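Local coordinates for protein Lmaj004091aaa (Leishmania major, PDB 1XTP) that probably trimethylates or dimethylates the alpha-amino group of proteins with an X-Pro-Lys N-terminus, using S-adenosyl-L-methionine as methyl donor, at residues D21-T26 / V207-S212; K47-K52 / Y170-D175; I164-I169 / F195-S200. All coordinates share one frame; numbering follows the deposited sequence.

Interaction 1: D21-T26 / V207-S212; sequences DTNGKT and VDKEDS
The carboxylate of Asp21 is covered on one face by the aliphatic part of Lys209, whose CG lies 3.7 Å from Asp21 CG. The backbone N of Lys25 comes to the opposite face and bonds to Asp21 OD1 from 56° out of the carboxylate plane. These groups sit where a parallel strand pair of a small four-stranded mixed sheet runs out: strand 19-21 lies beside strand 205-208, with Asp21 opposite Val207. The amide of Asn23 also rests a face on Lys209, its ND2 end 3.6 Å from Lys209 CG. Asp21 opens the type I turn to Gly24 that leads into strand 26-27, and its OD1 takes weaker bonds from the N atoms of Asn23 and Gly24, so one oxygen gathers three backbone N-H groups over the bend. Across the pair, Thr22 N donates to Val207 O at 2.9 Å, and Asp21 CA adds a CH...O contact to the same carbonyl. Past the last bridge a side chain takes over from the backbone: with OG1 set between its own N and carbonyl carbon (chi1 47°), Thr22 receives Lys209 N at 3.0 Å in an almost straight bond. Lys209 bends at its second and third torsions, laying CG and CD against Asp21 and crossing Asn23 with CB and CG, before NZ forms a salt bridge with Glu37 of helix 30-37. Its NZ stays 4.8 Å from Asp21 OD2, so the hold on the aspartate is made by methylenes, with at most a longer-range pull between the charges. Where the chain leaves strand 205-208, an Asx turn bends it: Asp208 OD1 accepts from Glu210 N at 2.8 Å.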
loop_
_atom_site.group_PDB
_atom_site.type_symbol
_atom_site.label_atom_id
_atom_site.label_comp_id
_atom_site.label_asym_id
_atom_site.label_seq_id
_atom_site.Cartn_x
_atom_site.Cartn_y
_atom_site.Cartn_z
ATOM N N ASP A 21 -8.653 -8.763 15.860
ATOM C CA ASP A 21 -7.881 -7.545 16.082
ATOM C C ASP A 21 -6.797 -7.743 17.123
ATOM O O ASP A 21 -6.710 -8.777 17.765
ATOM C CB ASP A 21 -8.795 -6.347 16.387
ATOM C CG ASP A 21 -9.443 -6.397 17.758
ATOM O OD1 ASP A 21 -8.860 -6.957 18.699
ATOM O OD2 ASP A 21 -10.540 -5.792 17.901
ATOM N N THR A 22 -5.981 -6.715 17.300
ATOM C CA THR A 22 -4.848 -6.778 18.188
ATOM C C THR A 22 -5.240 -6.753 19.662
ATOM O O THR A 22 -4.412 -7.080 20.511
ATOM C CB THR A 22 -3.811 -5.666 17.846
ATOM O OG1 THR A 22 -4.465 -4.401 17.679
ATOM C CG2 THR A 22 -3.080 -6.008 16.543
ATOM N N ASN A 23 -6.493 -6.397 19.977
ATOM C CA ASN A 23 -6.983 -6.540 21.352
ATOM C C ASN A 23 -7.489 -7.955 21.662
ATOM O O ASN A 23 -7.669 -8.329 22.845
ATOM C CB ASN A 23 -8.068 -5.497 21.682
ATOM C CG ASN A 23 -7.550 -4.079 21.577
ATOM O OD1 ASN A 23 -6.399 -3.788 21.923
ATOM N ND2 ASN A 23 -8.394 -3.188 21.068
ATOM N N GLY A 24 -7.719 -8.721 20.597
ATOM C CA GLY A 24 -8.130 -10.110 20.703
ATOM C C GLY A 24 -9.576 -10.384 20.358
ATOM O O GLY A 24 -10.057 -11.483 20.558
ATOM N N LYS A 25 -10.293 -9.396 19.864
ATOM C CA LYS A 25 -11.647 -9.649 19.364
ATOM C C LYS A 25 -11.542 -10.439 18.067
ATOM O O LYS A 25 -10.703 -10.143 17.209
ATOM C CB LYS A 25 -12.388 -8.339 19.133
ATOM C CG LYS A 25 -13.845 -8.521 18.701
ATOM C CD LYS A 25 -14.526 -7.189 18.409
ATOM C CE LYS A 25 -15.868 -7.427 17.733
ATOM N NZ LYS A 25 -16.605 -6.168 17.423
ATOM N N THR A 26 -12.380 -11.451 17.914
ATOM C CA THR A 26 -12.276 -12.338 16.748
ATOM C C THR A 26 -13.502 -12.207 15.883
ATOM O O THR A 26 -14.559 -11.780 16.354
ATOM C CB THR A 26 -12.109 -13.823 17.131
ATOM O OG1 THR A 26 -13.292 -14.285 17.785
ATOM C CG2 THR A 26 -10.890 -14.027 18.030
ATOM N N VAL A 207 -6.668 -6.885 12.265
ATOM C CA VAL A 207 -6.914 -5.449 12.456
ATOM C C VAL A 207 -5.987 -4.896 13.569
ATOM O O VAL A 207 -6.015 -5.340 14.734
ATOM C CB VAL A 207 -8.394 -5.138 12.798
ATOM C CG1 VAL A 207 -8.607 -3.650 13.025
ATOM C CG2 VAL A 207 -9.326 -5.623 11.694
ATOM N N ASP A 208 -5.168 -3.926 13.191
ATOM C CA ASP A 208 -4.339 -3.195 14.152
ATOM C C ASP A 208 -5.168 -2.031 14.726
ATOM O O ASP A 208 -5.498 -1.061 14.029
ATOM C CB ASP A 208 -3.061 -2.691 13.479
ATOM C CG ASP A 208 -2.056 -2.106 14.480
ATOM O OD1 ASP A 208 -2.474 -1.517 15.497
ATOM O OD2 ASP A 208 -0.844 -2.222 14.244
ATOM N N LYS A 209 -5.517 -2.151 16.000
ATOM C CA LYS A 209 -6.357 -1.166 16.664
ATOM C C LYS A 209 -5.555 0.040 17.117
ATOM O O LYS A 209 -6.121 0.972 17.650
ATOM C CB LYS A 209 -7.042 -1.783 17.877
ATOM C CG LYS A 209 -7.970 -2.964 17.531
ATOM C CD LYS A 209 -9.195 -2.557 16.745
ATOM C CE LYS A 209 -10.185 -1.728 17.558
ATOM N NZ LYS A 209 -11.225 -1.182 16.662
ATOM N N GLU A 210 -4.248 0.031 16.926
ATOM C CA GLU A 210 -3.445 1.189 17.289
ATOM C C GLU A 210 -3.494 2.242 16.167
ATOM O O GLU A 210 -3.853 3.385 16.420
ATOM C CB GLU A 210 -2.011 0.764 17.596
ATOM C CG GLU A 210 -1.282 1.739 18.527
ATOM C CD GLU A 210 0.178 1.382 18.771
ATOM O OE1 GLU A 210 0.528 0.189 18.748
ATOM O OE2 GLU A 210 0.978 2.312 19.014
ATOM N N ASP A 211 -3.176 1.849 14.929
ATOM C CA ASP A 211 -3.158 2.781 13.805
ATOM C C ASP A 211 -4.358 2.656 12.841
ATOM O O ASP A 211 -4.388 3.315 11.806
ATOM C CB ASP A 211 -1.837 2.667 13.040
ATOM C CG ASP A 211 -1.732 1.408 12.205
ATOM O OD1 ASP A 211 -2.562 0.476 12.348
ATOM O OD2 ASP A 211 -0.790 1.356 11.386
ATOM N N SER A 212 -5.330 1.811 13.185
ATOM C CA SER A 212 -6.576 1.643 12.407
ATOM C C SER A 212 -6.302 1.160 10.988
ATOM O O SER A 212 -6.557 1.865 10.011
ATOM C CB SER A 212 -7.422 2.933 12.397
ATOM O OG SER A 212 -8.765 2.679 11.992
#

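Interaction 2: K47-K52 / Y170-D175; sequences KGWYGK and YLTDAD. With SAI (S-adenosyl-L-homoselenocysteine), chain B.
Trp49 and Tyr50 reach the loop ahead of helix 173-186 by different torsions. Trp49 swings CG anti to its backbone N (chi1 167°), which carries the indole NE1 to Tyr170 O at 3.0 Å. This bond is bent: the donor stands above the carbonyl plane, and the oxygen is tilted from the plane of the indole. Tyr50 instead has CG anti to its carbonyl carbon (chi1 -73°), which lays the phenol along the 170-172 backbone, with CE1 3.1 Å from Tyr170 O. The Trp49 CD1 atom lies over the centre of the Tyr50 ring, so the two neighbours brace one another. At the far end of that ring the hydroxyl is gripped twice. Tyr50 OH accepts from Thr172 N at 3.1 Å, nearly straight, and donates to Asp175 OD2 at a very short 2.5 Å, a length not to be pressed. The carboxylate meets the phenol at its edge, the two planes being only 18° apart. Thr172 splits its branches: OG1 caps helix 173-186 by accepting from Asp175 N at 3.0 Å, while CG2 packs 3.5 Å from Trp49 NE1. In this Rossmann-like methyltransferase fold the joined loop also forms part of the cofactor pocket. Tyr170 carries its ring away from Trp49 and Tyr50 and puts one face against the adenine of the bound S-adenosyl-L-homoselenocysteine, its CD2 3.5 Å from SAI C8; its OH is held by Asp211 and Trp57. The phenol thus ties a backbone N-H and a carboxylate at the helix start together, and the donated hydroxyl, with the N-terminal end of the helix close by, may favour the ionised form of Asp175.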
loop_
_atom_site.group_PDB
_atom_site.type_symbol
_atom_site.label_atom_id
_atom_site.label_comp_id
_atom_site.label_asym_id
_atom_site.label_seq_id
_atom_site.Cartn_x
_atom_site.Cartn_y
_atom_site.Cartn_z
ATOM N N LYS A 47 -13.311 8.038 16.213
ATOM C CA LYS A 47 -14.258 6.958 15.970
ATOM C C LYS A 47 -14.202 6.375 14.572
ATOM O O LYS A 47 -14.817 5.345 14.310
ATOM C CB LYS A 47 -15.664 7.472 16.229
ATOM C CG LYS A 47 -15.879 7.935 17.662
ATOM C CD LYS A 47 -17.342 8.171 17.938
ATOM C CE LYS A 47 -17.551 8.887 19.271
ATOM N NZ LYS A 47 -19.009 9.016 19.572
ATOM N N GLY A 48 -13.471 7.026 13.676
ATOM C CA GLY A 48 -13.558 6.739 12.267
ATOM C C GLY A 48 -12.417 5.845 11.830
ATOM O O GLY A 48 -11.277 6.079 12.206
ATOM N N TRP A 49 -12.738 4.825 11.043
ATOM C CA TRP A 49 -11.736 3.895 10.497
ATOM C C TRP A 49 -10.553 4.633 9.865
ATOM O O TRP A 49 -9.386 4.369 10.187
ATOM C CB TRP A 49 -12.399 2.996 9.472
ATOM C CG TRP A 49 -11.448 2.249 8.651
ATOM C CD1 TRP A 49 -11.024 2.572 7.404
ATOM C CD2 TRP A 49 -10.765 1.053 9.018
ATOM N NE1 TRP A 49 -10.104 1.666 6.967
ATOM C CE2 TRP A 49 -9.920 0.715 7.939
ATOM C CE3 TRP A 49 -10.752 0.251 10.175
ATOM C CZ2 TRP A 49 -9.097 -0.401 7.960
ATOM C CZ3 TRP A 49 -9.925 -0.866 10.202
ATOM C CH2 TRP A 49 -9.109 -1.185 9.101
ATOM N N TYR A 50 -10.864 5.561 8.957
ATOM C CA TYR A 50 -9.850 6.390 8.318
ATOM C C TYR A 50 -9.339 7.484 9.232
ATOM O O TYR A 50 -8.132 7.703 9.299
ATOM C CB TYR A 50 -10.383 7.024 7.019
ATOM C CG TYR A 50 -10.533 6.057 5.899
ATOM C CD1 TYR A 50 -9.414 5.429 5.338
ATOM C CD2 TYR A 50 -11.779 5.767 5.371
ATOM C CE1 TYR A 50 -9.556 4.530 4.304
ATOM C CE2 TYR A 50 -11.932 4.876 4.338
ATOM C CZ TYR A 50 -10.811 4.252 3.806
ATOM O OH TYR A 50 -10.951 3.369 2.774
ATOM N N GLY A 51 -10.256 8.160 9.942
ATOM C CA GLY A 51 -9.887 9.266 10.796
ATOM C C GLY A 51 -8.891 8.916 11.885
ATOM O O GLY A 51 -7.996 9.695 12.209
ATOM N N LYS A 52 -9.072 7.753 12.483
ATOM C CA LYS A 52 -8.170 7.289 13.537
ATOM C C LYS A 52 -6.743 7.055 13.019
ATOM O O LYS A 52 -5.760 7.223 13.750
ATOM C CB LYS A 52 -8.714 5.992 14.128
ATOM C CG LYS A 52 -9.959 6.169 14.957
ATOM C CD LYS A 52 -10.416 4.850 15.514
ATOM C CE LYS A 52 -11.410 4.144 14.593
ATOM N NZ LYS A 52 -11.941 2.899 15.239
ATOM N N TYR A 170 -4.470 0.670 5.260
ATOM C CA TYR A 170 -5.400 1.695 5.750
ATOM C C TYR A 170 -6.714 1.760 4.980
ATOM O O TYR A 170 -7.667 2.364 5.455
ATOM C CB TYR A 170 -4.711 3.066 5.742
ATOM C CG TYR A 170 -3.501 3.072 6.627
ATOM C CD1 TYR A 170 -3.641 2.933 7.993
ATOM C CD2 TYR A 170 -2.214 3.139 6.097
ATOM C CE1 TYR A 170 -2.541 2.897 8.830
ATOM C CE2 TYR A 170 -1.091 3.128 6.921
ATOM C CZ TYR A 170 -1.269 2.982 8.289
ATOM O OH TYR A 170 -0.200 2.937 9.147
ATOM N N LEU A 171 -6.756 1.135 3.807
ATOM C CA LEU A 171 -7.959 1.093 3.000
ATOM C C LEU A 171 -8.952 0.041 3.481
ATOM O O LEU A 171 -8.557 -1.069 3.825
ATOM C CB LEU A 171 -7.619 0.817 1.526
ATOM C CG LEU A 171 -6.825 1.871 0.754
ATOM C CD1 LEU A 171 -6.256 1.283 -0.549
ATOM C CD2 LEU A 171 -7.683 3.119 0.457
ATOM N N THR A 172 -10.245 0.382 3.479
ATOM C CA THR A 172 -11.276 -0.659 3.598
ATOM C C THR A 172 -11.181 -1.544 2.372
ATOM O O THR A 172 -10.596 -1.152 1.373
ATOM C CB THR A 172 -12.677 -0.105 3.666
ATOM O OG1 THR A 172 -13.049 0.472 2.403
ATOM C CG2 THR A 172 -12.781 0.939 4.769
ATOM N N ASP A 173 -11.771 -2.729 2.415
ATOM C CA ASP A 173 -11.727 -3.600 1.244
ATOM C C ASP A 173 -12.463 -2.986 0.060
ATOM O O ASP A 173 -12.023 -3.140 -1.091
ATOM C CB ASP A 173 -12.349 -4.966 1.544
ATOM C CG ASP A 173 -11.423 -5.891 2.305
ATOM O OD1 ASP A 173 -10.250 -5.548 2.539
ATOM O OD2 ASP A 173 -11.898 -6.974 2.687
ATOM N N ALA A 174 -13.613 -2.366 0.341
ATOM C CA ALA A 174 -14.380 -1.678 -0.677
ATOM C C ALA A 174 -13.536 -0.628 -1.382
ATOM O O ALA A 174 -13.575 -0.531 -2.606
ATOM C CB ALA A 174 -15.637 -1.012 -0.060
ATOM N N ASP A 175 -12.786 0.166 -0.609
ATOM C CA ASP A 175 -11.979 1.250 -1.167
ATOM C C ASP A 175 -10.695 0.740 -1.821
ATOM O O ASP A 175 -10.203 1.373 -2.742
ATOM C CB ASP A 175 -11.673 2.301 -0.108
ATOM C CG ASP A 175 -12.901 3.133 0.253
ATOM O OD1 ASP A 175 -13.892 3.097 -0.505
ATOM O OD2 ASP A 175 -12.881 3.821 1.288
HETATM N N SAI B . 5.018 4.378 1.528
HETATM C CA SAI B . 6.025 5.088 2.368
HETATM C CB SAI B . 5.432 5.422 3.721
HETATM C CG SAI B . 4.993 4.242 4.576
HETATM SE SE SAI B . 4.257 4.906 6.278
HETATM C C SAI B . 7.273 4.262 2.633
HETATM O O SAI B . 7.263 3.042 2.469
HETATM O OXT SAI B . 8.302 4.792 3.050
HETATM C "C5'" SAI B . 2.357 4.874 5.738
HETATM C "C4'" SAI B . 1.893 6.179 5.085
HETATM O "O4'" SAI B . 0.576 6.001 4.654
HETATM C "C3'" SAI B . 1.862 7.386 6.010
HETATM O "O3'" SAI B . 2.549 8.465 5.434
HETATM C "C2'" SAI B . 0.408 7.753 6.180
HETATM O "O2'" SAI B . 0.202 9.151 6.329
HETATM C "C1'" SAI B . -0.120 7.216 4.873
HETATM N N9 SAI B . -1.553 6.961 4.849
HETATM C C8 SAI B . -2.353 6.591 5.907
HETATM N N7 SAI B . -3.595 6.450 5.451
HETATM C C5 SAI B . -3.599 6.711 4.110
HETATM C C6 SAI B . -4.608 6.701 3.150
HETATM N N6 SAI B . -5.857 6.398 3.506
HETATM N N1 SAI B . -4.304 7.020 1.836
HETATM C C2 SAI B . -3.010 7.361 1.468
HETATM N N3 SAI B . -2.013 7.354 2.429
HETATM C C4 SAI B . -2.310 7.029 3.717
#

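Interaction 3: I164-I169 / F195-S200; sequences IQWTAI and FKENCS. With SAI (S-adenosyl-L-homoselenocysteine), chain B.
Glu197 starts with CG anti to its backbone N (chi1 -161°) and then bends at its second torsion (chi2 45°), which curls the carboxylate back toward the 166-169 loop. Trp166, in a left-handed backbone conformation, sets CG beside its own N (chi1 -76°) and brings the edge of the indole to the same place. Glu197 OE2 lies at that edge, 3.2 Å from Trp166 CD1, and itself accepts from Asn198 N. Next to it Trp166 NE1 donates to Asn198 OD1 at 3.0 Å; the oxygen is in the ring plane, but the donor stands well above the amide plane. The other carboxylate oxygen, Glu197 OE1, accepts a 2.6 Å bond from a water that in turn accepts from Ala168 N, so that a bridging water links the loop to the strand. The loop follows strand 159-165, and Glu197 and Asn198 end strand 191-198; the two are neighbouring parallel strands of the seven-stranded sheet, joined through helix 173-186 in a beta-alpha-beta crossover. The pairing runs from Lys196 N to Ile164 O and from Trp166 N to Lys196 O. On one face of the sheet the extended chains of Gln165 and Lys196 lie side by side, OE1 of the former 3.6 Å from CD of the latter, and both reach Asp78. On the other face Phe195 directs its ring edge at Ile164 O, while its CE1 packs 3.6 Å from Ala168 CB. The turn after strand 159-165 borders the cofactor: Gln165 O accepts from the amino N of the bound S-adenosyl-L-homoselenocysteine at 3.0 Å. Thr167 puts OG1 on the ribose, donating to SAI O4' at 3.1 Å.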
loop_
_atom_site.group_PDB
_atom_site.type_symbol
_atom_site.label_atom_id
_atom_site.label_comp_id
_atom_site.label_asym_id
_atom_site.label_seq_id
_atom_site.Cartn_x
_atom_site.Cartn_y
_atom_site.Cartn_z
ATOM N N ILE A 164 2.372 1.316 -4.286
ATOM C CA ILE A 164 1.520 1.256 -3.108
ATOM C C ILE A 164 2.217 0.335 -2.099
ATOM O O ILE A 164 2.076 -0.889 -2.136
ATOM C CB ILE A 164 0.089 0.742 -3.450
ATOM C CG1 ILE A 164 -0.498 1.457 -4.684
ATOM C CG2 ILE A 164 -0.857 0.918 -2.244
ATOM C CD1 ILE A 164 -1.856 0.916 -5.128
ATOM N N GLN A 165 2.989 0.925 -1.203
ATOM C CA GLN A 165 3.788 0.164 -0.260
ATOM C C GLN A 165 3.486 0.585 1.150
ATOM O O GLN A 165 3.567 1.775 1.466
ATOM C CB GLN A 165 5.280 0.355 -0.523
ATOM C CG GLN A 165 6.152 -0.264 0.584
ATOM C CD GLN A 165 7.577 -0.596 0.143
ATOM O OE1 GLN A 165 7.967 -0.347 -1.002
ATOM N NE2 GLN A 165 8.361 -1.176 1.068
ATOM N N TRP A 166 3.161 -0.398 1.990
ATOM C CA TRP A 166 2.907 -0.186 3.421
ATOM C C TRP A 166 1.809 0.875 3.680
ATOM O O TRP A 166 1.850 1.623 4.655
ATOM C CB TRP A 166 4.219 0.125 4.165
ATOM C CG TRP A 166 5.085 -1.113 4.402
ATOM C CD1 TRP A 166 4.651 -2.374 4.676
ATOM C CD2 TRP A 166 6.513 -1.177 4.395
ATOM N NE1 TRP A 166 5.719 -3.227 4.821
ATOM C CE2 TRP A 166 6.877 -2.517 4.661
ATOM C CE3 TRP A 166 7.525 -0.231 4.191
ATOM C CZ2 TRP A 166 8.204 -2.937 4.730
ATOM C CZ3 TRP A 166 8.850 -0.654 4.252
ATOM C CH2 TRP A 166 9.174 -1.998 4.520
ATOM N N THR A 167 0.815 0.908 2.803
ATOM C CA THR A 167 -0.225 1.921 2.882
ATOM C C THR A 167 -1.612 1.352 2.574
ATOM O O THR A 167 -2.601 1.830 3.105
ATOM C CB THR A 167 0.162 3.158 2.006
ATOM O OG1 THR A 167 -0.613 4.307 2.380
ATOM C CG2 THR A 167 0.021 2.853 0.514
ATOM N N ALA A 168 -1.714 0.298 1.780
ATOM C CA ALA A 168 -3.051 -0.240 1.496
ATOM C C ALA A 168 -3.684 -0.932 2.715
ATOM O O ALA A 168 -4.845 -1.315 2.673
ATOM C CB ALA A 168 -3.004 -1.153 0.320
ATOM N N ILE A 169 -2.917 -1.089 3.785
ATOM C CA ILE A 169 -3.430 -1.542 5.077
ATOM C C ILE A 169 -4.479 -0.597 5.680
ATOM O O ILE A 169 -5.309 -1.030 6.484
ATOM C CB ILE A 169 -2.285 -1.767 6.115
ATOM C CG1 ILE A 169 -1.511 -0.465 6.398
ATOM C CG2 ILE A 169 -1.305 -2.842 5.619
ATOM C CD1 ILE A 169 -0.598 -0.538 7.611
ATOM N N PHE A 195 2.753 -3.153 -5.906
ATOM C CA PHE A 195 2.109 -3.279 -4.600
ATOM C C PHE A 195 2.993 -4.099 -3.673
ATOM O O PHE A 195 3.259 -5.263 -3.943
ATOM C CB PHE A 195 0.735 -3.929 -4.768
ATOM C CG PHE A 195 0.009 -4.196 -3.467
ATOM C CD1 PHE A 195 -0.022 -3.247 -2.447
ATOM C CD2 PHE A 195 -0.680 -5.393 -3.285
ATOM C CE1 PHE A 195 -0.713 -3.497 -1.269
ATOM C CE2 PHE A 195 -1.369 -5.655 -2.123
ATOM C CZ PHE A 195 -1.403 -4.702 -1.111
ATOM N N LYS A 196 3.480 -3.468 -2.604
ATOM C CA LYS A 196 4.368 -4.117 -1.637
ATOM C C LYS A 196 3.786 -3.980 -0.242
ATOM O O LYS A 196 3.574 -2.877 0.236
ATOM C CB LYS A 196 5.768 -3.502 -1.664
ATOM C CG LYS A 196 6.851 -4.374 -1.021
ATOM C CD LYS A 196 8.250 -3.941 -1.485
ATOM C CE LYS A 196 9.357 -4.844 -0.956
ATOM N NZ LYS A 196 10.705 -4.295 -1.257
ATOM N N GLU A 197 3.568 -5.110 0.422
ATOM C CA GLU A 197 2.835 -5.104 1.674
ATOM C C GLU A 197 3.143 -6.326 2.533
ATOM O O GLU A 197 3.531 -7.388 2.014
ATOM C CB GLU A 197 1.327 -5.083 1.386
ATOM C CG GLU A 197 0.500 -4.622 2.568
ATOM C CD GLU A 197 1.099 -3.394 3.236
ATOM O OE1 GLU A 197 0.944 -2.274 2.675
ATOM O OE2 GLU A 197 1.710 -3.560 4.322
ATOM N N ASN A 198 2.929 -6.158 3.839
ATOM C CA ASN A 198 2.924 -7.246 4.785
ATOM C C ASN A 198 1.792 -8.230 4.466
ATOM O O ASN A 198 0.688 -7.838 4.089
ATOM C CB ASN A 198 2.791 -6.721 6.218
ATOM C CG ASN A 198 4.024 -5.932 6.683
ATOM O OD1 ASN A 198 5.063 -5.918 6.031
ATOM N ND2 ASN A 198 3.910 -5.311 7.848
ATOM N N CYS A 199 2.096 -9.510 4.628
ATOM C CA CYS A 199 1.223 -10.598 4.243
ATOM C C CYS A 199 1.059 -11.537 5.446
ATOM O O CYS A 199 2.058 -11.961 6.028
ATOM C CB CYS A 199 1.919 -11.329 3.102
ATOM S SG CYS A 199 0.853 -11.979 1.907
ATOM N N SER A 200 -0.179 -11.852 5.831
ATOM C CA SER A 200 -0.421 -12.801 6.931
ATOM C C SER A 200 0.190 -14.159 6.598
ATOM O O SER A 200 0.069 -14.629 5.459
ATOM C CB SER A 200 -1.921 -12.960 7.211
ATOM O OG SER A 200 -2.477 -11.789 7.799
HETATM N N SAI B . 5.018 4.378 1.528
HETATM C CA SAI B . 6.025 5.088 2.368
HETATM C CB SAI B . 5.432 5.422 3.721
HETATM C CG SAI B . 4.993 4.242 4.576
HETATM SE SE SAI B . 4.257 4.906 6.278
HETATM C C SAI B . 7.273 4.262 2.633
HETATM O O SAI B . 7.263 3.042 2.469
HETATM O OXT SAI B . 8.302 4.792 3.050
HETATM C "C5'" SAI B . 2.357 4.874 5.738
HETATM C "C4'" SAI B . 1.893 6.179 5.085
HETATM O "O4'" SAI B . 0.576 6.001 4.654
HETATM C "C3'" SAI B . 1.862 7.386 6.010
HETATM O "O3'" SAI B . 2.549 8.465 5.434
HETATM C "C2'" SAI B . 0.408 7.753 6.180
HETATM O "O2'" SAI B . 0.202 9.151 6.329
HETATM C "C1'" SAI B . -0.120 7.216 4.873
HETATM N N9 SAI B . -1.553 6.961 4.849
HETATM C C8 SAI B . -2.353 6.591 5.907
HETATM N N7 SAI B . -3.595 6.450 5.451
HETATM C C5 SAI B . -3.599 6.711 4.110
HETATM C C6 SAI B . -4.608 6.701 3.150
HETATM N N6 SAI B . -5.857 6.398 3.506
HETATM N N1 SAI B . -4.304 7.020 1.836
HETATM C C2 SAI B . -3.010 7.361 1.468
HETATM N N3 SAI B . -2.013 7.354 2.429
HETATM C C4 SAI B . -2.310 7.029 3.717
HETATM O O HOH W 1 0.456 -0.925 0.565
#

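In the fold
Interaction 3 lies about 4 Å from the centre of the chain, within the seven-stranded sheet, whereas interaction 1 sits about 19 Å out, in the separate four-stranded sheet. The centre of interaction 2 is about 13 Å from that of interaction 1 and about 15 Å from that of interaction 3; interactions 1 and 3 are about 17 Å apart. Along the chain interactions 2 and 3 are both nested inside the loop closed by interaction 1, and their own segments alternate. Segment 164-169 runs directly into segment 170-175, and both border the bound cofactor analogue. Ser212 and Asp211 probably hydrogen-bond Trp49 O and Tyr170 OH, connecting the small sheet with the adenine side of the pocket.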